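Local atomic coordinates of pyrroline-5-carboxylate reductase catalytic N-terminal domain-containing protein (Sinorhizobium meliloti, PDB entry 4HUJ), a protein that is of unknown function but has a Rossmann-type dinucleotide-binding fold and is probably an NAD(P)-dependent oxidoreductase. Residues Gly32-Ala37 with Leu151-Leu156; Ala49-Ser54 with Val71-Leu76; Ser93-Val98 with Ser136-Gly141; Val145-Thr150 with Glu184-Leu189. All coordinates share one frame; numbering follows the deposited sequence.

Contact 1: Gly32-Ala37 with Leu151-Leu156; sequences GAIGSA and LPAAVL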
loop_
_atom_site.group_PDB
_atom_site.type_symbol
_atom_site.label_atom_id
_atom_site.label_comp_id
_atom_site.label_asym_id
_atom_site.label_seq_id
_atom_site.Cartn_x
_atom_site.Cartn_y
_atom_site.Cartn_z
ATOM N N GLY A 32 -5.552 -3.925 -10.884
ATOM C CA GLY A 32 -6.978 -3.686 -10.667
ATOM C C GLY A 32 -7.304 -2.286 -10.176
ATOM O O GLY A 32 -6.509 -1.344 -10.342
ATOM N N ALA A 33 -8.482 -2.152 -9.574
ATOM C CA ALA A 33 -8.989 -0.851 -9.143
ATOM C C ALA A 33 -8.130 -0.192 -8.060
ATOM O O ALA A 33 -8.019 1.030 -8.022
ATOM C CB ALA A 33 -10.440 -0.965 -8.693
ATOM N N ILE A 34 -7.523 -0.995 -7.188
ATOM C CA ILE A 34 -6.711 -0.441 -6.100
ATOM C C ILE A 34 -5.398 0.181 -6.602
ATOM O O ILE A 34 -4.990 1.248 -6.130
ATOM C CB ILE A 34 -6.480 -1.471 -4.947
ATOM C CG1 ILE A 34 -6.041 -0.757 -3.659
ATOM C CG2 ILE A 34 -5.515 -2.588 -5.352
ATOM C CD1 ILE A 34 -7.199 -0.110 -2.916
ATOM N N GLY A 35 -4.757 -0.479 -7.562
ATOM C CA GLY A 35 -3.548 0.051 -8.196
ATOM C C GLY A 35 -3.833 1.379 -8.875
ATOM O O GLY A 35 -3.057 2.325 -8.755
ATOM N N SER A 36 -4.958 1.442 -9.584
ATOM C CA SER A 36 -5.400 2.669 -10.244
ATOM C C SER A 36 -5.784 3.762 -9.240
ATOM O O SER A 36 -5.492 4.941 -9.463
ATOM C CB SER A 36 -6.560 2.375 -11.197
ATOM O OG SER A 36 -6.985 3.558 -11.856
ATOM N N ALA A 37 -6.428 3.374 -8.136
ATOM C CA ALA A 37 -6.805 4.323 -7.075
ATOM C C ALA A 37 -5.584 5.015 -6.473
ATOM O O ALA A 37 -5.575 6.237 -6.264
ATOM C CB ALA A 37 -7.601 3.616 -5.978
ATOM N N LEU A 151 -9.802 0.597 2.829
ATOM C CA LEU A 151 -10.843 1.230 2.037
ATOM C C LEU A 151 -11.056 0.551 0.691
ATOM O O LEU A 151 -10.092 0.131 0.049
ATOM C CB LEU A 151 -10.525 2.716 1.836
ATOM C CG LEU A 151 -10.435 3.584 3.094
ATOM C CD1 LEU A 151 -10.154 5.014 2.692
ATOM C CD2 LEU A 151 -11.718 3.494 3.925
ATOM N N PRO A 152 -12.326 0.462 0.253
ATOM C CA PRO A 152 -12.615 0.068 -1.112
ATOM C C PRO A 152 -11.922 1.023 -2.081
ATOM O O PRO A 152 -11.801 2.211 -1.787
ATOM C CB PRO A 152 -14.138 0.248 -1.223
ATOM C CG PRO A 152 -14.634 0.274 0.161
ATOM C CD PRO A 152 -13.544 0.832 0.998
ATOM N N ALA A 153 -11.489 0.498 -3.224
ATOM C CA ALA A 153 -10.831 1.292 -4.252
ATOM C C ALA A 153 -11.625 2.538 -4.650
ATOM O O ALA A 153 -11.041 3.601 -4.856
ATOM C CB ALA A 153 -10.529 0.433 -5.462
ATOM N N ALA A 154 -12.951 2.420 -4.736
ATOM C CA ALA A 154 -13.784 3.558 -5.148
ATOM C C ALA A 154 -13.726 4.701 -4.133
ATOM O O ALA A 154 -13.833 5.875 -4.504
ATOM C CB ALA A 154 -15.225 3.119 -5.385
ATOM N N VAL A 155 -13.544 4.351 -2.858
ATOM C CA VAL A 155 -13.390 5.348 -1.800
ATOM C C VAL A 155 -11.972 5.929 -1.839
ATOM O O VAL A 155 -11.803 7.148 -1.801
ATOM C CB VAL A 155 -13.725 4.778 -0.393
ATOM C CG1 VAL A 155 -13.555 5.848 0.691
ATOM C CG2 VAL A 155 -15.148 4.230 -0.356
ATOM N N LEU A 156 -10.965 5.056 -1.923
ATOM C CA LEU A 156 -9.566 5.480 -1.979
ATOM C C LEU A 156 -9.288 6.405 -3.173
ATOM O O LEU A 156 -8.515 7.353 -3.055
ATOM C CB LEU A 156 -8.627 4.266 -2.030
ATOM C CG LEU A 156 -7.134 4.542 -1.816
ATOM C CD1 LEU A 156 -6.852 4.839 -0.352
ATOM C CD2 LEU A 156 -6.301 3.370 -2.285
#
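I34 and A153 bring the two backbones together, their CA atoms 4.8 Å apart where the start of helix 32-44 meets the first turn of helix 153-156. G32 and G35 belong to a GxGxxG pattern of the Rossmann type, consistent with the dinucleotide-binding fold of this protein, so the short helix packs beside what is probably the glycine-rich end of the nucleotide site. No hydrogen bond crosses; apolar side chains carry the contact. A153 points its methyl at the flank of the A33 methyl, CB to CB 3.5 Å, while the same A153 carbon lies 3.7 Å from I34 N. I34 does not start out straight at the partner, but with CG1 anti to the backbone N (chi1 -162°) and chi2 turned to 79°, its terminal CD1 swings across to L156, where it meets CD2 at 3.6 Å. A37, one turn further along helix 32-44 from A33, also faces the partner, touching branch CD2 of L156 and the backbone of A153. P152 is the N-cap residue of the short helix, and its carbonyl accepts from L156 N. Behind the contact, L156 also packs on L169 of strand 166-173 and on F191. The methyl CB of A37 stands 3.6 Å from the carbonyl O of A153.

Contact 2: Ala49-Ser54 with Val71-Leu76; sequences AIIANS and VKAVEL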
loop_
_atom_site.group_PDB
_atom_site.type_symbol
_atom_site.label_atom_id
_atom_site.label_comp_id
_atom_site.label_asym_id
_atom_site.label_seq_id
_atom_site.Cartn_x
_atom_site.Cartn_y
_atom_site.Cartn_z
ATOM N N ALA A 49 5.849 8.774 -8.684
ATOM C CA ALA A 49 5.842 7.379 -8.283
ATOM C C ALA A 49 6.047 6.474 -9.484
ATOM O O ALA A 49 5.849 6.878 -10.631
ATOM C CB ALA A 49 4.525 7.034 -7.575
ATOM N N ILE A 50 6.460 5.245 -9.214
ATOM C CA ILE A 50 6.532 4.240 -10.260
ATOM C C ILE A 50 5.500 3.164 -9.941
ATOM O O ILE A 50 5.045 3.055 -8.803
ATOM C CB ILE A 50 7.963 3.672 -10.445
ATOM C CG1 ILE A 50 8.475 3.018 -9.155
ATOM C CG2 ILE A 50 8.910 4.787 -10.928
ATOM C CD1 ILE A 50 9.907 2.521 -9.221
ATOM N N ILE A 51 5.107 2.411 -10.962
ATOM C CA ILE A 51 4.108 1.355 -10.808
ATOM C C ILE A 51 4.544 0.130 -11.608
ATOM O O ILE A 51 5.125 0.253 -12.694
ATOM C CB ILE A 51 2.669 1.847 -11.188
ATOM C CG1 ILE A 51 1.594 0.825 -10.775
ATOM C CG2 ILE A 51 2.563 2.197 -12.684
ATOM C CD1 ILE A 51 0.163 1.397 -10.722
ATOM N N ALA A 52 4.295 -1.050 -11.052
ATOM C CA ALA A 52 4.654 -2.297 -11.709
ATOM C C ALA A 52 3.802 -3.436 -11.177
ATOM O O ALA A 52 3.176 -3.313 -10.130
ATOM C CB ALA A 52 6.119 -2.609 -11.492
ATOM N N ASN A 53 3.782 -4.535 -11.921
ATOM C CA ASN A 53 3.222 -5.793 -11.437
ATOM C C ASN A 53 3.781 -6.951 -12.262
ATOM O O ASN A 53 4.665 -6.745 -13.094
ATOM C CB ASN A 53 1.677 -5.764 -11.401
ATOM C CG ASN A 53 1.048 -5.543 -12.767
ATOM O OD1 ASN A 53 1.416 -6.184 -13.750
ATOM N ND2 ASN A 53 0.067 -4.647 -12.824
ATOM N N SER A 54 3.271 -8.156 -12.026
ATOM C CA SER A 54 3.765 -9.361 -12.699
ATOM C C SER A 54 3.520 -9.377 -14.213
ATOM O O SER A 54 4.248 -10.043 -14.954
ATOM C CB SER A 54 3.151 -10.607 -12.059
ATOM O OG SER A 54 3.512 -10.700 -10.694
ATOM N N VAL A 71 2.851 9.172 -12.549
ATOM C CA VAL A 71 3.054 7.745 -12.284
ATOM C C VAL A 71 3.597 7.027 -13.518
ATOM O O VAL A 71 2.924 6.943 -14.547
ATOM C CB VAL A 71 1.749 7.061 -11.796
ATOM C CG1 VAL A 71 2.024 5.621 -11.386
ATOM C CG2 VAL A 71 1.130 7.836 -10.634
ATOM N N LYS A 72 4.810 6.499 -13.400
ATOM C CA LYS A 72 5.493 5.863 -14.522
ATOM C C LYS A 72 5.529 4.347 -14.384
ATOM O O LYS A 72 5.998 3.820 -13.375
ATOM C CB LYS A 72 6.921 6.403 -14.633
ATOM C CG LYS A 72 7.715 5.867 -15.805
ATOM C CD LYS A 72 9.197 6.177 -15.633
ATOM C CE LYS A 72 10.004 5.691 -16.822
ATOM N NZ LYS A 72 9.793 6.568 -18.001
ATOM N N ALA A 73 5.041 3.657 -15.413
ATOM C CA ALA A 73 5.075 2.200 -15.453
ATOM C C ALA A 73 6.486 1.698 -15.718
ATOM O O ALA A 73 7.121 2.094 -16.695
ATOM C CB ALA A 73 4.105 1.668 -16.510
ATOM N N VAL A 74 6.976 0.836 -14.835
ATOM C CA VAL A 74 8.321 0.280 -14.950
ATOM C C VAL A 74 8.291 -1.240 -14.808
ATOM O O VAL A 74 7.247 -1.823 -14.483
ATOM C CB VAL A 74 9.296 0.883 -13.891
ATOM C CG1 VAL A 74 9.459 2.391 -14.080
ATOM C CG2 VAL A 74 8.832 0.555 -12.466
ATOM N N GLU A 75 9.435 -1.876 -15.058
ATOM C CA GLU A 75 9.583 -3.307 -14.826
ATOM C C GLU A 75 9.575 -3.586 -13.328
ATOM O O GLU A 75 10.008 -2.748 -12.532
ATOM C CB GLU A 75 10.866 -3.848 -15.472
ATOM C CG GLU A 75 10.863 -3.845 -17.012
ATOM C CD GLU A 75 9.948 -4.904 -17.642
ATOM O OE1 GLU A 75 9.549 -5.869 -16.950
ATOM O OE2 GLU A 75 9.634 -4.769 -18.848
ATOM N N LEU A 76 9.074 -4.761 -12.955
ATOM C CA LEU A 76 8.916 -5.146 -11.550
ATOM C C LEU A 76 10.234 -5.103 -10.765
ATOM O O LEU A 76 10.277 -4.585 -9.647
ATOM C CB LEU A 76 8.257 -6.530 -11.456
ATOM C CG LEU A 76 7.773 -7.090 -10.113
ATOM C CD1 LEU A 76 6.837 -6.128 -9.378
ATOM C CD2 LEU A 76 7.089 -8.421 -10.343
HETATM O O HOH W 1 5.617 -4.176 -14.439
#
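I51 is gripped through both its backbone polar atoms by the neighbouring strand: I51 N donates to K72 O at 2.9 Å, and I51 O accepts from V74 N at 2.9 Å. K72 N completes the ladder on A49 O at 3.0 Å, pairing A49 with V71, I50 with K72 and I51 with A73 in parallel register. Beyond the strand pairing, a water accepts from N53 N and donates to V74 O, bridging the two segments where they diverge. On the face carrying I51, its CG2 methyl meets V71 CG1 at 3.7 Å. Across the sheet, I50 and V74 cross at about a right angle, I50 CB lying 3.8 Å from V74 CG2; chi1 of 60° sets CG1 of I50 between backbone N and carbonyl carbon, and its CD1 also reaches V74 CG2. An alanine in place of I50 would lose CG1, CG2 and CD1 and would probably leave a gap against both methyls of V74. Further along, A52 CB abuts V74 O at 3.3 Å, and L76 packs its CD1 against the same methyl. N53 is positioned from outside, ND2 bonded to G30 O and OD1 to R55 N. Helix 32-44 covers V71 through A39 and T43, and A79 lies against I50 and V74. Strand 49-52, helix 61-67 and strand 71-73 thus form a beta-alpha-beta unit of the Rossmann-type fold.

Contact 3: Ser93-Val98 with Ser136-Gly141; sequences SIADIV and SELVPG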
loop_
_atom_site.group_PDB
_atom_site.type_symbol
_atom_site.label_atom_id
_atom_site.label_comp_id
_atom_site.label_asym_id
_atom_site.label_seq_id
_atom_site.Cartn_x
_atom_site.Cartn_y
_atom_site.Cartn_z
ATOM N N SER A 93 -0.651 -13.342 -4.394
ATOM C CA SER A 93 0.351 -12.935 -5.383
ATOM C C SER A 93 1.663 -12.481 -4.746
ATOM O O SER A 93 2.690 -12.397 -5.429
ATOM C CB SER A 93 -0.186 -11.795 -6.260
ATOM O OG SER A 93 -1.239 -12.234 -7.096
ATOM N N ILE A 94 1.631 -12.180 -3.450
ATOM C CA ILE A 94 2.771 -11.533 -2.794
ATOM C C ILE A 94 4.049 -12.375 -2.828
ATOM O O ILE A 94 5.093 -11.886 -3.271
ATOM C CB ILE A 94 2.429 -11.063 -1.351
ATOM C CG1 ILE A 94 1.396 -9.932 -1.404
ATOM C CG2 ILE A 94 3.676 -10.572 -0.629
ATOM C CD1 ILE A 94 0.870 -9.482 -0.023
ATOM N N ALA A 95 3.958 -13.629 -2.387
ATOM C CA ALA A 95 5.142 -14.489 -2.261
ATOM C C ALA A 95 5.982 -14.545 -3.542
ATOM O O ALA A 95 7.201 -14.351 -3.486
ATOM C CB ALA A 95 4.751 -15.887 -1.797
ATOM N N ASP A 96 5.330 -14.765 -4.686
ATOM C CA ASP A 96 6.036 -14.876 -5.973
ATOM C C ASP A 96 6.666 -13.561 -6.426
ATOM O O ASP A 96 7.644 -13.569 -7.174
ATOM C CB ASP A 96 5.121 -15.423 -7.079
ATOM C CG ASP A 96 4.860 -16.923 -6.957
ATOM O OD1 ASP A 96 5.478 -17.595 -6.101
ATOM O OD2 ASP A 96 4.021 -17.433 -7.730
ATOM N N ILE A 97 6.100 -12.437 -5.991
ATOM C CA ILE A 97 6.665 -11.124 -6.309
ATOM C C ILE A 97 7.888 -10.809 -5.443
ATOM O O ILE A 97 8.961 -10.505 -5.967
ATOM C CB ILE A 97 5.601 -9.991 -6.208
ATOM C CG1 ILE A 97 4.551 -10.158 -7.310
ATOM C CG2 ILE A 97 6.250 -8.596 -6.304
ATOM C CD1 ILE A 97 3.291 -9.329 -7.106
ATOM N N VAL A 98 7.730 -10.897 -4.126
ATOM C CA VAL A 98 8.772 -10.436 -3.196
ATOM C C VAL A 98 9.978 -11.376 -3.082
ATOM O O VAL A 98 11.044 -10.964 -2.626
ATOM C CB VAL A 98 8.206 -10.101 -1.790
ATOM C CG1 VAL A 98 7.205 -8.945 -1.877
ATOM C CG2 VAL A 98 7.583 -11.329 -1.132
ATOM N N SER A 136 5.539 -10.087 6.395
ATOM C CA SER A 136 6.812 -9.573 6.911
ATOM C C SER A 136 7.942 -10.602 6.827
ATOM O O SER A 136 9.087 -10.246 6.545
ATOM C CB SER A 136 6.660 -9.066 8.344
ATOM O OG SER A 136 5.683 -8.039 8.416
ATOM N N GLU A 137 7.604 -11.867 7.061
ATOM C CA GLU A 137 8.578 -12.962 6.977
ATOM C C GLU A 137 9.074 -13.210 5.554
ATOM O O GLU A 137 10.186 -13.718 5.358
ATOM C CB GLU A 137 7.998 -14.242 7.578
ATOM C CG GLU A 137 7.973 -14.218 9.094
ATOM C CD GLU A 137 7.290 -15.419 9.707
ATOM O OE1 GLU A 137 6.626 -16.191 8.980
ATOM O OE2 GLU A 137 7.420 -15.590 10.936
ATOM N N LEU A 138 8.254 -12.842 4.569
ATOM C CA LEU A 138 8.616 -12.961 3.153
ATOM C C LEU A 138 9.514 -11.820 2.668
ATOM O O LEU A 138 10.083 -11.892 1.575
ATOM C CB LEU A 138 7.359 -13.039 2.273
ATOM C CG LEU A 138 6.381 -14.192 2.501
ATOM C CD1 LEU A 138 5.091 -13.927 1.741
ATOM C CD2 LEU A 138 6.991 -15.537 2.103
ATOM N N VAL A 139 9.627 -10.763 3.475
ATOM C CA VAL A 139 10.512 -9.636 3.164
ATOM C C VAL A 139 11.504 -9.340 4.308
ATOM O O VAL A 139 11.483 -8.248 4.886
ATOM C CB VAL A 139 9.723 -8.349 2.753
ATOM C CG1 VAL A 139 9.101 -8.514 1.378
ATOM C CG2 VAL A 139 8.652 -7.996 3.785
ATOM N N PRO A 140 12.385 -10.313 4.638
ATOM C CA PRO A 140 13.317 -10.099 5.749
ATOM C C PRO A 140 14.215 -8.895 5.489
ATOM O O PRO A 140 14.669 -8.685 4.357
ATOM C CB PRO A 140 14.143 -11.393 5.772
ATOM C CG PRO A 140 14.066 -11.906 4.376
ATOM C CD PRO A 140 12.672 -11.576 3.931
ATOM N N GLY A 141 14.443 -8.095 6.523
ATOM C CA GLY A 141 15.221 -6.880 6.370
ATOM C C GLY A 141 14.361 -5.651 6.146
ATOM O O GLY A 141 14.774 -4.544 6.477
#
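L138 lays its side chain against helix 94-98, its branch CD1 coming down on A95 at 4.0 Å from CA and 4.1 Å from CB. The same methyl lies 4.3 Å from CG2 of I94, so one leucine branch bridges two successive residues of the helix. Closer to its backbone, L138 meets V98: CB of L138 is 3.8 Å from CG2 of V98, and the two side chains cross at about a right angle. With chi1 of -63°, V98 places CG2 between its backbone N and carbonyl carbon, and this branch therefore also touches the carbonyl O of L138 at 3.7 Å. Its other branch serves the next residue. V139 brings CG1 against CB of V98 at 3.7 Å and against CG1 of V98 at nearly the same distance. V98 thus faces two consecutive residues, one with each branch, at the point where helix 131-138 runs out into a loop. No hydrogen bond crosses; the side chains that meet are all apolar. L138 remains exposed despite this packing, whereas I94, V98 and V139 are buried. The contact joins the short helix 94-98 to the C-terminal end of helix 131-138, both lying against the central sheet: I94 and V98 rest on L87 of strand 84-88, and V139 packs on V144 of strand 143-147 and on W104.

Contact 4: Val145-Thr150 with Glu184-Leu189; sequences VKAFNT and ELISSL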
loop_
_atom_site.group_PDB
_atom_site.type_symbol
_atom_site.label_atom_id
_atom_site.label_comp_id
_atom_site.label_asym_id
_atom_site.label_seq_id
_atom_site.Cartn_x
_atom_site.Cartn_y
_atom_site.Cartn_z
ATOM N N VAL A 145 4.880 -1.831 7.090
ATOM C CA VAL A 145 3.760 -1.037 7.604
ATOM C C VAL A 145 2.489 -1.597 6.973
ATOM O O VAL A 145 2.463 -1.846 5.772
ATOM C CB VAL A 145 3.913 0.458 7.238
ATOM C CG1 VAL A 145 2.681 1.272 7.667
ATOM C CG2 VAL A 145 5.170 1.039 7.860
ATOM N N LYS A 146 1.447 -1.791 7.782
ATOM C CA LYS A 146 0.138 -2.217 7.276
ATOM C C LYS A 146 -0.699 -0.965 7.024
ATOM O O LYS A 146 -0.997 -0.219 7.954
ATOM C CB LYS A 146 -0.555 -3.133 8.299
ATOM C CG LYS A 146 -1.862 -3.764 7.806
ATOM C CD LYS A 146 -2.503 -4.606 8.900
ATOM C CE LYS A 146 -3.785 -5.273 8.408
ATOM N NZ LYS A 146 -3.459 -6.335 7.407
ATOM N N ALA A 147 -1.054 -0.728 5.760
ATOM C CA ALA A 147 -1.826 0.454 5.372
ATOM C C ALA A 147 -2.395 0.311 3.966
ATOM O O ALA A 147 -1.862 -0.437 3.159
ATOM C CB ALA A 147 -0.955 1.718 5.464
ATOM N N PHE A 148 -3.462 1.067 3.692
ATOM C CA PHE A 148 -4.166 1.091 2.396
ATOM C C PHE A 148 -5.021 -0.157 2.167
ATOM O O PHE A 148 -5.535 -0.354 1.066
ATOM C CB PHE A 148 -3.218 1.281 1.189
ATOM C CG PHE A 148 -2.394 2.545 1.225
ATOM C CD1 PHE A 148 -2.981 3.792 1.022
ATOM C CD2 PHE A 148 -1.016 2.475 1.401
ATOM C CE1 PHE A 148 -2.206 4.958 1.035
ATOM C CE2 PHE A 148 -0.231 3.632 1.415
ATOM C CZ PHE A 148 -0.831 4.875 1.225
ATOM N N ASN A 149 -5.169 -0.998 3.191
ATOM C CA ASN A 149 -5.999 -2.200 3.071
ATOM C C ASN A 149 -7.448 -1.969 3.509
ATOM O O ASN A 149 -8.301 -2.842 3.359
ATOM C CB ASN A 149 -5.408 -3.328 3.921
ATOM C CG ASN A 149 -5.619 -3.096 5.408
ATOM O OD1 ASN A 149 -5.073 -2.154 5.977
ATOM N ND2 ASN A 149 -6.426 -3.948 6.039
ATOM N N THR A 150 -7.724 -0.789 4.058
ATOM C CA THR A 150 -8.967 -0.581 4.787
ATOM C C THR A 150 -10.116 -0.056 3.940
ATOM O O THR A 150 -11.279 -0.228 4.304
ATOM C CB THR A 150 -8.752 0.368 5.966
ATOM O OG1 THR A 150 -8.017 1.509 5.505
ATOM C CG2 THR A 150 -7.951 -0.339 7.064
ATOM N N GLU A 184 3.476 10.147 6.839
ATOM C CA GLU A 184 3.884 11.314 6.049
ATOM C C GLU A 184 3.362 11.228 4.616
ATOM O O GLU A 184 2.842 12.208 4.081
ATOM C CB GLU A 184 5.412 11.457 6.053
ATOM C CG GLU A 184 5.970 12.150 7.295
ATOM C CD GLU A 184 7.487 11.998 7.464
ATOM O OE1 GLU A 184 8.213 11.833 6.457
ATOM O OE2 GLU A 184 7.957 12.057 8.624
ATOM N N LEU A 185 3.483 10.046 4.010
ATOM C CA LEU A 185 2.966 9.818 2.662
ATOM C C LEU A 185 1.456 10.001 2.638
ATOM O O LEU A 185 0.920 10.675 1.756
ATOM C CB LEU A 185 3.330 8.415 2.158
ATOM C CG LEU A 185 2.612 7.957 0.879
ATOM C CD1 LEU A 185 2.959 8.846 -0.312
ATOM C CD2 LEU A 185 2.924 6.508 0.575
ATOM N N ILE A 186 0.784 9.389 3.615
ATOM C CA ILE A 186 -0.674 9.445 3.720
ATOM C C ILE A 186 -1.170 10.889 3.824
ATOM O O ILE A 186 -2.106 11.283 3.123
ATOM C CB ILE A 186 -1.182 8.564 4.893
ATOM C CG1 ILE A 186 -1.033 7.080 4.520
ATOM C CG2 ILE A 186 -2.634 8.898 5.250
ATOM C CD1 ILE A 186 -1.169 6.093 5.694
ATOM N N SER A 187 -0.517 11.671 4.684
ATOM C CA SER A 187 -0.840 13.092 4.854
ATOM C C SER A 187 -0.611 13.882 3.574
ATOM O O SER A 187 -1.427 14.737 3.209
ATOM C CB SER A 187 -0.009 13.697 5.991
ATOM O OG SER A 187 -0.475 13.245 7.249
ATOM N N SER A 188 0.491 13.579 2.893
ATOM C CA SER A 188 0.848 14.245 1.642
ATOM C C SER A 188 -0.142 13.939 0.528
ATOM O O SER A 188 -0.382 14.775 -0.339
ATOM C CB SER A 188 2.265 13.870 1.209
ATOM O OG SER A 188 3.216 14.444 2.086
ATOM N N LEU A 189 -0.710 12.732 0.560
ATOM C CA LEU A 189 -1.758 12.332 -0.375
ATOM C C LEU A 189 -3.116 12.971 -0.069
ATOM O O LEU A 189 -4.057 12.816 -0.843
ATOM C CB LEU A 189 -1.892 10.800 -0.400
ATOM C CG LEU A 189 -0.729 9.978 -0.964
ATOM C CD1 LEU A 189 -0.964 8.500 -0.699
ATOM C CD2 LEU A 189 -0.532 10.218 -2.456
#
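Helix 176-188 packs here over the end of strand 143-147 in the central sheet, with F148, which follows A147, as its main point of contact. The ring points its outermost atom at the helix: CZ lies 4.0 Å from CG1 of I186, 4.1 Å from CD2 of L185 and 4.1 Å from CD1 of L189. L185 comes to the ring edge, near its plane, while I186 and L189 approach obliquely. The side chains of F148 and I186 run past one another in opposing directions, so that CZ of the ring comes to lie beside CG1, partway along the isoleucine, rather than against its terminal CD1. F148 and L189 cross at about a right angle, and CE1 shares the contact with CD1 of L189. With chi1 of -59°, CG of F148 is anti to its carbonyl carbon, which carries the ring toward the helix although the backbone there has a positive phi of 74°. A147 adds a looser touch, its CB 4.4 Å from CD1 of I186. All five touching residues are buried. The contact lies in the layer between helix and sheet of an alpha/beta fold in which strand 143-147 runs parallel to strand 108-111 and antiparallel to strand 166-173. Helix 32-44 also borders it, L38 touching F148 and F42 touching both L185 and L189, and L169 of strand 166-173 also packs on F148.

Overall arrangement
Contact 2 joins neighbouring strands of the one mixed sheet, contact 4 packs a helix on another of its strands, and contacts 1 and 3 are helix packings on opposite sides of the chain's centre, their centres about 22 Å apart. Contact 1 spans the longest loop of chain, within which contact 2 and then contact 3 close; contact 4 alternates with it, strand 143-147 leading on to helix 153-156. Contacts 1 and 4 touch through L156 and F148, contacts 1 and 2 through G35 and I51, and contacts 2 and 3 through S54, L76 and I97. Helix 32-44 thus ties the strands of the probable dinucleotide-binding fold to the later part of the chain.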